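Local coordinates for RagB/SusD domain protein (Flavobacterium johnsoniae, PDB 5J5U) that binds chitin and, as a SusD homologue, probably captures chitin-derived chains at the outer membrane for uptake, at residues Ser50-Val55 and Ile252-Gly257; Ser60-Val65 and Leu431-Ser436; Glu300-Gly305 and Asn316-Ile321. All blocks are in the same frame, centred on the assembly; numbering follows the deposited sequence.

Contact 1: residues Ser50-Val55 and Ile252-Gly257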
loop_
_atom_site.group_PDB
_atom_site.type_symbol
_atom_site.label_atom_id
_atom_site.label_comp_id
_atom_site.label_asym_id
_atom_site.label_seq_id
_atom_site.Cartn_x
_atom_site.Cartn_y
_atom_site.Cartn_z
ATOM N N SER A 50 15.276 2.173 -5.875
ATOM C CA SER A 50 15.981 2.322 -7.154
ATOM C C SER A 50 17.235 1.424 -7.242
ATOM O O SER A 50 17.785 1.013 -6.232
ATOM C CB SER A 50 16.342 3.799 -7.382
ATOM O OG SER A 50 16.634 4.045 -8.750
ATOM N N GLY A 51 17.700 1.113 -8.444
ATOM C CA GLY A 51 18.933 0.358 -8.550
ATOM C C GLY A 51 18.917 -0.900 -9.383
ATOM O O GLY A 51 19.858 -1.147 -10.137
ATOM N N SER A 52 17.882 -1.718 -9.219
ATOM C CA SER A 52 17.755 -2.943 -10.001
ATOM C C SER A 52 17.310 -2.635 -11.438
ATOM O O SER A 52 16.751 -1.574 -11.703
ATOM C CB SER A 52 16.762 -3.908 -9.355
ATOM O OG SER A 52 15.420 -3.599 -9.706
ATOM N N TRP A 53 17.559 -3.559 -12.356
ATOM C CA TRP A 53 17.150 -3.391 -13.745
ATOM C C TRP A 53 15.643 -3.169 -13.887
ATOM O O TRP A 53 15.210 -2.166 -14.434
ATOM C CB TRP A 53 17.573 -4.609 -14.582
ATOM C CG TRP A 53 16.946 -4.655 -15.940
ATOM C CD1 TRP A 53 15.970 -5.517 -16.362
ATOM C CD2 TRP A 53 17.224 -3.787 -17.054
ATOM N NE1 TRP A 53 15.643 -5.253 -17.674
ATOM C CE2 TRP A 53 16.399 -4.199 -18.121
ATOM C CE3 TRP A 53 18.098 -2.712 -17.253
ATOM C CZ2 TRP A 53 16.414 -3.571 -19.362
ATOM C CZ3 TRP A 53 18.113 -2.087 -18.489
ATOM C CH2 TRP A 53 17.280 -2.521 -19.529
ATOM N N ALA A 54 14.844 -4.088 -13.362
ATOM C CA ALA A 54 13.395 -4.016 -13.566
ATOM C C ALA A 54 12.763 -2.738 -12.959
ATOM O O ALA A 54 11.999 -2.000 -13.624
ATOM C CB ALA A 54 12.741 -5.270 -12.984
ATOM N N VAL A 55 13.103 -2.457 -11.711
ATOM C CA VAL A 55 12.454 -1.347 -11.021
ATOM C C VAL A 55 12.884 -0.009 -11.648
ATOM O O VAL A 55 12.046 0.837 -11.963
ATOM C CB VAL A 55 12.753 -1.388 -9.496
ATOM C CG1 VAL A 55 12.171 -0.204 -8.812
ATOM C CG2 VAL A 55 12.188 -2.681 -8.858
ATOM N N ILE A 252 14.074 -11.170 -4.711
ATOM C CA ILE A 252 14.997 -12.269 -5.034
ATOM C C ILE A 252 15.143 -12.448 -6.551
ATOM O O ILE A 252 16.225 -12.745 -7.036
ATOM C CB ILE A 252 14.547 -13.589 -4.363
ATOM C CG1 ILE A 252 14.690 -13.466 -2.847
ATOM C CG2 ILE A 252 15.396 -14.770 -4.810
ATOM C CD1 ILE A 252 13.929 -14.516 -2.046
ATOM N N SER A 253 14.078 -12.217 -7.311
ATOM C CA SER A 253 14.193 -12.303 -8.769
ATOM C C SER A 253 14.921 -11.084 -9.358
ATOM O O SER A 253 15.373 -11.125 -10.492
ATOM C CB SER A 253 12.823 -12.455 -9.402
ATOM O OG SER A 253 12.050 -13.325 -8.609
ATOM N N ASP A 254 15.025 -10.007 -8.594
ATOM C CA ASP A 254 15.882 -8.883 -8.973
ATOM C C ASP A 254 17.335 -9.129 -8.550
ATOM O O ASP A 254 18.179 -8.217 -8.613
ATOM C CB ASP A 254 15.386 -7.577 -8.362
ATOM C CG ASP A 254 14.121 -7.073 -9.024
ATOM O OD1 ASP A 254 13.808 -7.498 -10.156
ATOM O OD2 ASP A 254 13.443 -6.225 -8.415
ATOM N N GLU A 255 17.617 -10.358 -8.114
ATOM C CA GLU A 255 18.962 -10.749 -7.671
ATOM C C GLU A 255 19.506 -9.848 -6.565
ATOM O O GLU A 255 20.694 -9.530 -6.561
ATOM C CB GLU A 255 19.933 -10.725 -8.850
ATOM C CG GLU A 255 19.515 -11.576 -10.035
ATOM C CD GLU A 255 20.533 -11.509 -11.152
ATOM O OE1 GLU A 255 21.741 -11.629 -10.857
ATOM O OE2 GLU A 255 20.132 -11.312 -12.320
ATOM N N HIS A 256 18.638 -9.451 -5.636
ATOM C CA HIS A 256 19.016 -8.593 -4.515
ATOM C C HIS A 256 19.683 -7.332 -5.033
ATOM O O HIS A 256 20.600 -6.804 -4.414
ATOM C CB HIS A 256 19.924 -9.349 -3.531
ATOM C CG HIS A 256 19.274 -10.562 -2.947
ATOM N ND1 HIS A 256 18.391 -10.498 -1.887
ATOM C CD2 HIS A 256 19.329 -11.867 -3.311
ATOM C CE1 HIS A 256 17.959 -11.711 -1.604
ATOM N NE2 HIS A 256 18.507 -12.560 -2.456
ATOM N N GLY A 257 19.209 -6.861 -6.184
ATOM C CA GLY A 257 19.731 -5.658 -6.792
ATOM C C GLY A 257 18.953 -4.409 -6.439
ATOM O O GLY A 257 19.288 -3.317 -6.900
HETATM O O HOH W 1 16.016 -6.645 -12.144
#
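Polar contacts gather where the carboxylate of D254 faces the first turn of helix 53-60. Water 1 accepts from A54 N at 3.1 Å and donates to D254 OD1, so a backbone N-H at the helix start reaches the acid through one solvent molecule. No direct hydrogen bond crosses between the segments: S52 OG, 3.5 Å from D254 OD2, accepts from V55 N (3.3 Å, 160°) and is also hydrogen-bonded to D258 OD1. H35 NE2 is a second partner of D254 OD1, and D258 OD2 lies close to D254 OD2, a pairing of like charges that may raise the affinity of one acid for a proton.

Van der Waals contacts flank the same carboxylate: A54 CB lies 3.8 Å from D254 OD1, and V55 CG2 is equally far from OD2, its side chain crossing that of D254 at about a right angle. Beside them the backbones draw together, S52 N standing 3.1 Å from G257 O at an angle too poor for a hydrogen bond.

S52 is the N-cap of helix 53-60, chi1 of 83° bringing OG to V55 N; facing it, helix 246-253 ends in a Schellman motif, with E255 (positive phi) as C-prime and E255 N bonded to I252 O at 3.0 Å.

Contact 2: residues Ser60-Val65 and Leu431-Ser436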
loop_
_atom_site.group_PDB
_atom_site.type_symbol
_atom_site.label_atom_id
_atom_site.label_comp_id
_atom_site.label_asym_id
_atom_site.label_seq_id
_atom_site.Cartn_x
_atom_site.Cartn_y
_atom_site.Cartn_z
ATOM N N SER A 60 11.074 3.385 -12.203
ATOM C CA SER A 60 11.710 4.626 -11.828
ATOM C C SER A 60 11.697 5.640 -12.993
ATOM O O SER A 60 11.324 6.791 -12.812
ATOM C CB SER A 60 13.135 4.323 -11.362
ATOM O OG SER A 60 13.611 5.343 -10.534
ATOM N N LYS A 61 12.058 5.184 -14.195
ATOM C CA LYS A 61 12.144 6.076 -15.360
ATOM C C LYS A 61 10.837 6.200 -16.175
ATOM O O LYS A 61 10.740 7.081 -17.020
ATOM C CB LYS A 61 13.263 5.607 -16.291
ATOM C CG LYS A 61 14.628 5.645 -15.667
ATOM C CD LYS A 61 15.735 5.491 -16.710
ATOM C CE LYS A 61 15.723 4.152 -17.397
ATOM N NZ LYS A 61 16.934 3.969 -18.289
ATOM N N PHE A 62 9.857 5.330 -15.904
ATOM C CA PHE A 62 8.548 5.282 -16.589
ATOM C C PHE A 62 8.608 4.698 -18.020
ATOM O O PHE A 62 8.609 5.414 -19.012
ATOM C CB PHE A 62 7.898 6.674 -16.622
ATOM C CG PHE A 62 7.971 7.406 -15.296
ATOM C CD1 PHE A 62 7.910 6.700 -14.088
ATOM C CD2 PHE A 62 8.108 8.796 -15.261
ATOM C CE1 PHE A 62 7.977 7.352 -12.883
ATOM C CE2 PHE A 62 8.176 9.470 -14.068
ATOM C CZ PHE A 62 8.119 8.753 -12.859
ATOM N N LYS A 63 8.660 3.380 -18.104
ATOM C CA LYS A 63 8.562 2.684 -19.372
ATOM C C LYS A 63 7.452 1.623 -19.283
ATOM O O LYS A 63 7.314 0.946 -18.264
ATOM C CB LYS A 63 9.899 2.037 -19.749
ATOM C CG LYS A 63 11.003 3.016 -20.019
ATOM C CD LYS A 63 12.205 2.329 -20.643
ATOM C CE LYS A 63 13.360 3.305 -20.801
ATOM N NZ LYS A 63 14.509 2.622 -21.419
ATOM N N LYS A 64 6.652 1.503 -20.338
ATOM C CA LYS A 64 5.505 0.602 -20.342
ATOM C C LYS A 64 5.865 -0.816 -20.706
ATOM O O LYS A 64 6.582 -1.049 -21.676
ATOM C CB LYS A 64 4.432 1.078 -21.328
ATOM C CG LYS A 64 3.964 2.467 -21.104
ATOM C CD LYS A 64 2.523 2.604 -21.547
ATOM C CE LYS A 64 2.393 2.686 -23.048
ATOM N NZ LYS A 64 1.053 3.234 -23.445
ATOM N N VAL A 65 5.347 -1.749 -19.919
ATOM C CA VAL A 65 5.329 -3.179 -20.254
ATOM C C VAL A 65 3.916 -3.625 -19.900
ATOM O O VAL A 65 3.507 -3.530 -18.719
ATOM C CB VAL A 65 6.371 -4.017 -19.456
ATOM C CG1 VAL A 65 6.388 -5.463 -19.948
ATOM C CG2 VAL A 65 7.770 -3.415 -19.569
ATOM N N LEU A 431 11.774 13.367 -6.172
ATOM C CA LEU A 431 12.869 13.844 -6.981
ATOM C C LEU A 431 12.432 13.807 -8.414
ATOM O O LEU A 431 11.798 12.852 -8.839
ATOM C CB LEU A 431 14.108 12.971 -6.771
ATOM C CG LEU A 431 14.689 13.149 -5.367
ATOM C CD1 LEU A 431 15.790 12.134 -5.037
ATOM C CD2 LEU A 431 15.218 14.581 -5.288
ATOM N N PRO A 432 12.804 14.835 -9.179
ATOM C CA PRO A 432 12.399 14.918 -10.584
ATOM C C PRO A 432 13.122 13.861 -11.409
ATOM O O PRO A 432 14.278 13.563 -11.161
ATOM C CB PRO A 432 12.803 16.338 -10.981
ATOM C CG PRO A 432 13.945 16.654 -10.056
ATOM C CD PRO A 432 13.611 15.992 -8.756
ATOM N N ILE A 433 12.398 13.252 -12.337
ATOM C CA ILE A 433 12.954 12.275 -13.264
ATOM C C ILE A 433 13.310 12.958 -14.585
ATOM O O ILE A 433 12.430 13.428 -15.301
ATOM C CB ILE A 433 11.948 11.104 -13.484
ATOM C CG1 ILE A 433 11.740 10.328 -12.161
ATOM C CG2 ILE A 433 12.410 10.167 -14.597
ATOM C CD1 ILE A 433 13.004 9.612 -11.678
ATOM N N THR A 434 14.596 13.002 -14.923
ATOM C CA THR A 434 15.019 13.764 -16.097
ATOM C C THR A 434 15.633 12.868 -17.170
ATOM O O THR A 434 16.065 13.356 -18.216
ATOM C CB THR A 434 16.062 14.867 -15.719
ATOM O OG1 THR A 434 17.168 14.283 -15.016
ATOM C CG2 THR A 434 15.411 15.972 -14.852
ATOM N N ASN A 435 15.592 11.557 -16.946
ATOM C CA ASN A 435 16.076 10.593 -17.937
ATOM C C ASN A 435 15.502 10.844 -19.330
ATOM O O ASN A 435 14.285 11.029 -19.500
ATOM C CB ASN A 435 15.733 9.171 -17.495
ATOM C CG ASN A 435 16.304 8.844 -16.146
ATOM O OD1 ASN A 435 15.798 9.310 -15.117
ATOM N ND2 ASN A 435 17.390 8.081 -16.133
ATOM N N SER A 436 16.380 10.830 -20.329
ATOM C CA SER A 436 15.994 11.219 -21.672
ATOM C C SER A 436 15.113 10.155 -22.320
ATOM O O SER A 436 14.392 10.431 -23.287
ATOM C CB SER A 436 17.238 11.472 -22.519
ATOM O OG SER A 436 17.927 10.255 -22.738
HETATM O O HOH W 2 18.420 6.883 -18.443
#
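I433 and N435 of 431-436 meet S60, K61 and F62 in the first shell. CD1 of I433 lies 3.5 Å from the carbonyl oxygen of S60, while its CG1 approaches CZ of F62 at 4.0 Å, the two side chains meeting obliquely. That ring also has S60 O above one face, 3.4 Å from the plane and displaced toward the rim, so the carbonyl sits close to both apolar groups.

N435 crosses K61 at about a right angle: its amide lies against the aliphatic part of the lysine, ND2 of N435 being 3.1 Å from CD of K61. The lysine chain bends at chi3 (-64°), and water 2 joins its end to the amide, accepting from K61 NZ at 3.3 Å and from N435 ND2 at 2.8 Å.

In the next shell, N435 ND2 also bonds to G305 O, which helps fix the turn of the amide, and S60 OG is held by G305 N. K61 NZ forms salt bridges with D437 and E57, anchoring the lysine's far end.

The contact thus joins two loops. Residues 60-65 lead from helix 53-60 to helix 66-90. The loop 431-436 belongs to the connection between helices 415-425 and 452-457, with L431 touching helix 262-270.

Contact 3: residues Glu300-Gly305 and Asn316-Ile321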
loop_
_atom_site.group_PDB
_atom_site.type_symbol
_atom_site.label_atom_id
_atom_site.label_comp_id
_atom_site.label_asym_id
_atom_site.label_seq_id
_atom_site.Cartn_x
_atom_site.Cartn_y
_atom_site.Cartn_z
ATOM N N GLU A 300 23.582 5.855 2.319
ATOM C CA GLU A 300 23.127 6.591 1.146
ATOM C C GLU A 300 22.282 5.685 0.259
ATOM O O GLU A 300 22.614 4.515 0.070
ATOM C CB GLU A 300 24.317 7.159 0.360
ATOM C CG GLU A 300 25.068 8.279 1.081
ATOM C CD GLU A 300 26.441 8.594 0.473
ATOM O OE1 GLU A 300 26.914 7.861 -0.427
ATOM O OE2 GLU A 300 27.051 9.588 0.907
ATOM N N GLY A 301 21.184 6.219 -0.273
ATOM C CA GLY A 301 20.345 5.463 -1.182
ATOM C C GLY A 301 20.782 5.641 -2.628
ATOM O O GLY A 301 21.733 6.370 -2.919
ATOM N N VAL A 302 20.084 4.972 -3.539
ATOM C CA VAL A 302 20.366 5.097 -4.965
ATOM C C VAL A 302 19.393 6.118 -5.541
ATOM O O VAL A 302 18.184 6.012 -5.331
ATOM C CB VAL A 302 20.222 3.738 -5.728
ATOM C CG1 VAL A 302 20.409 3.950 -7.243
ATOM C CG2 VAL A 302 21.218 2.697 -5.206
ATOM N N ARG A 303 19.924 7.100 -6.265
ATOM C CA ARG A 303 19.099 8.114 -6.905
ATOM C C ARG A 303 18.102 7.482 -7.895
ATOM O O ARG A 303 18.484 6.645 -8.726
ATOM C CB ARG A 303 19.989 9.133 -7.635
ATOM C CG ARG A 303 19.248 10.252 -8.384
ATOM C CD ARG A 303 19.044 11.475 -7.513
ATOM N NE ARG A 303 18.289 12.530 -8.189
ATOM C CZ ARG A 303 18.239 13.805 -7.788
ATOM N NH1 ARG A 303 18.928 14.213 -6.717
ATOM N NH2 ARG A 303 17.515 14.682 -8.478
ATOM N N PRO A 304 16.826 7.886 -7.804
ATOM C CA PRO A 304 15.811 7.427 -8.767
ATOM C C PRO A 304 16.244 7.712 -10.205
ATOM O O PRO A 304 16.763 8.780 -10.499
ATOM C CB PRO A 304 14.566 8.239 -8.389
ATOM C CG PRO A 304 14.776 8.593 -6.929
ATOM C CD PRO A 304 16.269 8.801 -6.793
ATOM N N GLY A 305 16.069 6.732 -11.083
ATOM C CA GLY A 305 16.475 6.865 -12.468
ATOM C C GLY A 305 17.882 6.348 -12.694
ATOM O O GLY A 305 18.349 6.276 -13.823
ATOM N N ASN A 316 28.550 -1.082 -4.305
ATOM C CA ASN A 316 28.983 -1.158 -2.899
ATOM C C ASN A 316 28.896 0.187 -2.187
ATOM O O ASN A 316 28.786 0.244 -0.953
ATOM C CB ASN A 316 30.413 -1.696 -2.793
ATOM C CG ASN A 316 30.492 -3.180 -3.046
ATOM O OD1 ASN A 316 29.523 -3.915 -2.837
ATOM N ND2 ASN A 316 31.634 -3.631 -3.533
ATOM N N ALA A 317 28.948 1.259 -2.979
ATOM C CA ALA A 317 28.907 2.624 -2.477
ATOM C C ALA A 317 27.473 3.103 -2.253
ATOM O O ALA A 317 27.215 4.306 -2.173
ATOM C CB ALA A 317 29.641 3.563 -3.432
ATOM N N ALA A 318 26.536 2.163 -2.198
ATOM C CA ALA A 318 25.168 2.496 -1.823
ATOM C C ALA A 318 24.638 1.518 -0.763
ATOM O O ALA A 318 24.940 0.326 -0.795
ATOM C CB ALA A 318 24.243 2.518 -3.078
ATOM N N SER A 319 23.856 2.036 0.175
ATOM C CA SER A 319 23.179 1.198 1.155
ATOM C C SER A 319 22.296 0.168 0.476
ATOM O O SER A 319 21.734 0.419 -0.604
ATOM C CB SER A 319 22.309 2.038 2.102
ATOM O OG SER A 319 23.085 2.768 3.040
ATOM N N GLY A 320 22.149 -0.970 1.142
ATOM C CA GLY A 320 21.309 -2.061 0.687
ATOM C C GLY A 320 20.084 -2.276 1.567
ATOM O O GLY A 320 19.676 -1.408 2.331
ATOM N N ILE A 321 19.472 -3.445 1.440
ATOM C CA ILE A 321 18.269 -3.729 2.195
ATOM C C ILE A 321 18.544 -4.860 3.158
ATOM O O ILE A 321 19.128 -5.870 2.769
ATOM C CB ILE A 321 17.093 -4.084 1.268
ATOM C CG1 ILE A 321 16.734 -2.873 0.397
ATOM C CG2 ILE A 321 15.900 -4.563 2.087
ATOM C CD1 ILE A 321 15.808 -3.187 -0.775
HETATM O O HOH W 3 26.519 6.807 -3.011
#
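This contact lies within the connection between the antiparallel strands 280-281 and 320-321, where E300-G305 folds against the residues entering strand 320-321. E300 and S319 meet through two hydrogen bonds. S319 N donates to E300 O over 2.8 Å at an N-H...O angle of 150°, and the donor lies nearly along the C=O axis. The second bond runs the other way, from E300 N to S319 OG at 3.2 Å, and its angle of 136° marks it as more bent. The serine hydroxyl reaches that N-H because chi1 of -74° places OG beside its own backbone N, so that one residue engages both the amide and the carbonyl of E300. Replacing S319 with an alanine is likely to leave E300 N without its hydroxyl acceptor, while the bond from S319 N to E300 O could persist.

Next to this polar pair, V302 CG2 packs against A318 CB at 3.7 Å, and H259 of strand 259-260 touches both side chains. Farther out, the carboxylate of E300 lies 4.0 Å from A317 O, measured from OE1, and the two acceptors are bridged by water 3, which donates to OE1 at 2.8 Å and to A317 O at 2.7 Å.

A salt bridge from K283 NZ also reaches OE1. The water thus supplies the protons that two facing oxygens lack, and the lysine probably offsets the acid's negative charge; the direct polar links between the two segments use main-chain atoms and one hydroxyl, while the carboxylate reaches 316-321 through water 3.

In the fold
From the N terminus, the chain enters contact 1 at residues 50-55 and contact 2 at 60-65, the two ends of helix 53-60. Contact 1 closes first, at 252-257, after a long and largely helical excursion. Contact 3 then opens and closes within a short span, 300-305 with 316-321, nested inside the loop that contact 2 completes at 431-436. Contacts 1 and 2 therefore cross, whereas 1 and 3 follow in series. Residues 300-305 bring the three together: S50 OG is hydrogen-bonded to R303 O at 3.2 Å, and G305 hydrogen-bonds to both S60 and N435. Helix 53-60, the end of helix 246-253, strand 320-321 and the late 431-436 loop are thus tied on one side of the chain's centre.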